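Local atomic coordinates of GTP cyclohydrolase 1 type 2 homolog (Escherichia coli, Escherichia coli O157:H7, PDB entry 1NMO), a protein that binds two metal ions in each subunit of a ring-shaped hexamer and may help degrade radiation-damaged nucleotides. Residues A[58-64]-A[91-97]. Sequence-based numbering, arbitrary orientation.
Sequences DAVIVHH and INLYGWH. With FE (Fe (III) ion), chain G; FE (Fe (III) ion), chain H.
Val-60 N donates to Asn-92 O at 2.7 Å, and Val-60 O takes the N-H of Tyr-94; Val-62 repeats the pattern with Tyr-94 O and Trp-96 N, the alternating ladder of two parallel strands. At its start Asp-58 O is gripped twice, by Asn-92 N and by the side-chain ND2 of Asn-92 (3.1 Å), with Asp-58 O lying in the plane of the amide and the N-H pointing almost straight at it (177°); the amide also has a polar partner in Gly-31.

Beyond the last backbone bond, the ring of His-63 adds a side-chain bond to segment 91-97. With CG anti to the backbone N (chi1 -180°), its ND1 reaches a lone pair of Trp-96 O at 3.1 Å, leaving NE2 to bind an iron ion at 2.5 Å. That carbonyl helps fix the ring's rotation and would probably strengthen NE2 as a ligand. His-64 NE2 holds the second iron at 2.1 Å; Asp-101 joins His-63 on its iron, His-215 joins His-64 on the other, and Glu-219 bridges the two. The His-97 ring lies beside both histidines, slid well off that of His-63 with planes 27° apart.

Apolar contacts differ by face. On one, Ala-59 CB meets the edge of Tyr-94 at CE1 (3.7 Å), while Ile-61 CG2 abuts the indole edge of Trp-96 at CZ3 (3.8 Å). On the other, Val-60 CG1 touches Leu-93 CD1 (3.7 Å).

Helix 78-88 links these neighbours as a beta-alpha-beta unit. Helix 3-13 packs against Tyr-94 and Trp-96, helix 46-54 against Val-60 and Val-62, and strands 37-41 and 26-29 flank the pair in the mixed sheet.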
loop_
_atom_site.group_PDB
_atom_site.type_symbol
_atom_site.label_atom_id
_atom_site.label_comp_id
_atom_site.label_asym_id
_atom_site.label_seq_id
_atom_site.Cartn_x
_atom_site.Cartn_y
_atom_site.Cartn_z
ATOM N N ASP A 58 -32.255 5.198 -27.717
ATOM C CA ASP A 58 -33.382 4.435 -28.306
ATOM C C ASP A 58 -32.969 2.915 -28.515
ATOM O O ASP A 58 -33.818 2.011 -28.683
ATOM C CB ASP A 58 -33.733 4.975 -29.680
ATOM C CG ASP A 58 -34.200 6.397 -29.636
ATOM O OD1 ASP A 58 -35.033 6.747 -28.762
ATOM O OD2 ASP A 58 -33.750 7.172 -30.496
ATOM N N ALA A 59 -31.675 2.639 -28.557
ATOM C CA ALA A 59 -31.258 1.250 -28.715
ATOM C C ALA A 59 -29.943 1.028 -28.019
ATOM O O ALA A 59 -29.179 1.965 -27.773
ATOM C CB ALA A 59 -31.103 0.911 -30.148
ATOM N N VAL A 60 -29.670 -0.233 -27.734
ATOM C CA VAL A 60 -28.378 -0.604 -27.180
ATOM C C VAL A 60 -27.869 -1.715 -28.059
ATOM O O VAL A 60 -28.644 -2.615 -28.410
ATOM C CB VAL A 60 -28.492 -1.147 -25.773
ATOM C CG1 VAL A 60 -27.134 -1.731 -25.286
ATOM C CG2 VAL A 60 -28.839 -0.017 -24.934
ATOM N N ILE A 61 -26.605 -1.617 -28.489
ATOM C CA ILE A 61 -26.032 -2.678 -29.305
ATOM C C ILE A 61 -24.763 -3.206 -28.580
ATOM O O ILE A 61 -23.950 -2.409 -28.068
ATOM C CB ILE A 61 -25.689 -2.187 -30.713
ATOM C CG1 ILE A 61 -26.933 -1.593 -31.397
ATOM C CG2 ILE A 61 -25.122 -3.380 -31.471
ATOM C CD1 ILE A 61 -26.743 -1.158 -32.868
ATOM N N VAL A 62 -24.606 -4.533 -28.520
ATOM C CA VAL A 62 -23.522 -5.146 -27.778
ATOM C C VAL A 62 -22.950 -6.392 -28.400
ATOM O O VAL A 62 -23.534 -6.904 -29.349
ATOM C CB VAL A 62 -23.992 -5.598 -26.364
ATOM C CG1 VAL A 62 -24.418 -4.417 -25.515
ATOM C CG2 VAL A 62 -25.094 -6.574 -26.484
ATOM N N HIS A 63 -21.766 -6.825 -27.920
ATOM C CA HIS A 63 -21.180 -8.063 -28.392
ATOM C C HIS A 63 -21.783 -9.239 -27.606
ATOM O O HIS A 63 -21.958 -10.318 -28.177
ATOM C CB HIS A 63 -19.699 -8.069 -28.206
ATOM C CG HIS A 63 -19.015 -9.322 -28.685
ATOM N ND1 HIS A 63 -19.413 -10.027 -29.813
ATOM C CD2 HIS A 63 -17.946 -9.997 -28.171
ATOM C CE1 HIS A 63 -18.621 -11.086 -29.960
ATOM N NE2 HIS A 63 -17.724 -11.098 -28.972
ATOM N N HIS A 64 -22.080 -9.018 -26.307
ATOM C CA HIS A 64 -22.670 -10.023 -25.403
ATOM C C HIS A 64 -24.049 -9.594 -24.845
ATOM O O HIS A 64 -24.166 -8.815 -23.876
ATOM C CB HIS A 64 -21.775 -10.277 -24.195
ATOM C CG HIS A 64 -20.410 -10.772 -24.526
ATOM N ND1 HIS A 64 -19.292 -9.971 -24.431
ATOM C CD2 HIS A 64 -19.974 -11.989 -24.929
ATOM C CE1 HIS A 64 -18.227 -10.677 -24.749
ATOM N NE2 HIS A 64 -18.610 -11.902 -25.052
ATOM N N ILE A 91 -36.433 0.626 -24.668
ATOM C CA ILE A 91 -35.139 0.627 -25.321
ATOM C C ILE A 91 -34.943 -0.710 -26.069
ATOM O O ILE A 91 -35.098 -1.754 -25.457
ATOM C CB ILE A 91 -34.024 0.783 -24.275
ATOM C CG1 ILE A 91 -34.055 2.143 -23.616
ATOM C CG2 ILE A 91 -32.688 0.600 -24.909
ATOM C CD1 ILE A 91 -32.939 2.329 -22.582
ATOM N N ASN A 92 -34.666 -0.684 -27.381
ATOM C CA ASN A 92 -34.314 -1.916 -28.147
ATOM C C ASN A 92 -32.912 -2.526 -27.770
ATOM O O ASN A 92 -31.898 -1.810 -27.759
ATOM C CB ASN A 92 -34.263 -1.612 -29.660
ATOM C CG ASN A 92 -35.589 -1.145 -30.183
ATOM O OD1 ASN A 92 -36.390 -1.938 -30.675
ATOM N ND2 ASN A 92 -35.876 0.142 -30.013
ATOM N N LEU A 93 -32.802 -3.810 -27.444
ATOM C CA LEU A 93 -31.426 -4.323 -27.225
ATOM C C LEU A 93 -31.110 -5.211 -28.401
ATOM O O LEU A 93 -31.895 -6.122 -28.710
ATOM C CB LEU A 93 -31.288 -5.228 -26.011
ATOM C CG LEU A 93 -29.948 -5.984 -25.906
ATOM C CD1 LEU A 93 -28.902 -4.963 -25.486
ATOM C CD2 LEU A 93 -29.987 -7.079 -24.824
ATOM N N TYR A 94 -29.980 -4.965 -29.080
ATOM C CA TYR A 94 -29.545 -5.839 -30.179
ATOM C C TYR A 94 -28.207 -6.319 -29.658
ATOM O O TYR A 94 -27.554 -5.578 -28.879
ATOM C CB TYR A 94 -29.222 -5.065 -31.474
ATOM C CG TYR A 94 -30.333 -4.199 -32.095
ATOM C CD1 TYR A 94 -30.723 -3.031 -31.508
ATOM C CD2 TYR A 94 -30.952 -4.573 -33.297
ATOM C CE1 TYR A 94 -31.707 -2.204 -32.091
ATOM C CE2 TYR A 94 -31.952 -3.770 -33.894
ATOM C CZ TYR A 94 -32.309 -2.585 -33.291
ATOM O OH TYR A 94 -33.229 -1.749 -33.927
ATOM N N GLY A 95 -27.813 -7.536 -30.068
ATOM C CA GLY A 95 -26.513 -8.135 -29.763
ATOM C C GLY A 95 -26.062 -8.962 -31.004
ATOM O O GLY A 95 -26.921 -9.541 -31.700
ATOM N N TRP A 96 -24.763 -8.964 -31.353
ATOM C CA TRP A 96 -24.207 -9.806 -32.404
ATOM C C TRP A 96 -22.982 -10.490 -31.789
ATOM O O TRP A 96 -21.988 -9.836 -31.461
ATOM C CB TRP A 96 -23.777 -9.009 -33.627
ATOM C CG TRP A 96 -24.916 -8.767 -34.546
ATOM C CD1 TRP A 96 -25.366 -9.602 -35.518
ATOM C CD2 TRP A 96 -25.853 -7.670 -34.498
ATOM N NE1 TRP A 96 -26.514 -9.117 -36.074
ATOM C CE2 TRP A 96 -26.840 -7.930 -35.472
ATOM C CE3 TRP A 96 -25.945 -6.485 -33.722
ATOM C CZ2 TRP A 96 -27.909 -7.076 -35.694
ATOM C CZ3 TRP A 96 -26.994 -5.632 -33.929
ATOM C CH2 TRP A 96 -27.983 -5.932 -34.920
ATOM N N HIS A 97 -23.035 -11.810 -31.628
ATOM C CA HIS A 97 -21.932 -12.563 -31.044
ATOM C C HIS A 97 -20.933 -13.027 -32.142
ATOM O O HIS A 97 -20.203 -12.184 -32.666
ATOM C CB HIS A 97 -22.498 -13.738 -30.228
ATOM C CG HIS A 97 -21.488 -14.469 -29.400
ATOM N ND1 HIS A 97 -21.324 -15.843 -29.471
ATOM C CD2 HIS A 97 -20.547 -14.024 -28.525
ATOM C CE1 HIS A 97 -20.320 -16.211 -28.688
ATOM N NE2 HIS A 97 -19.832 -15.131 -28.099
HETATM FE FE FE G . -16.731 -12.658 -25.727
HETATM FE FE FE H . -16.126 -13.053 -28.809
HETATM O O HOH W 1 -14.693 -14.906 -29.196
#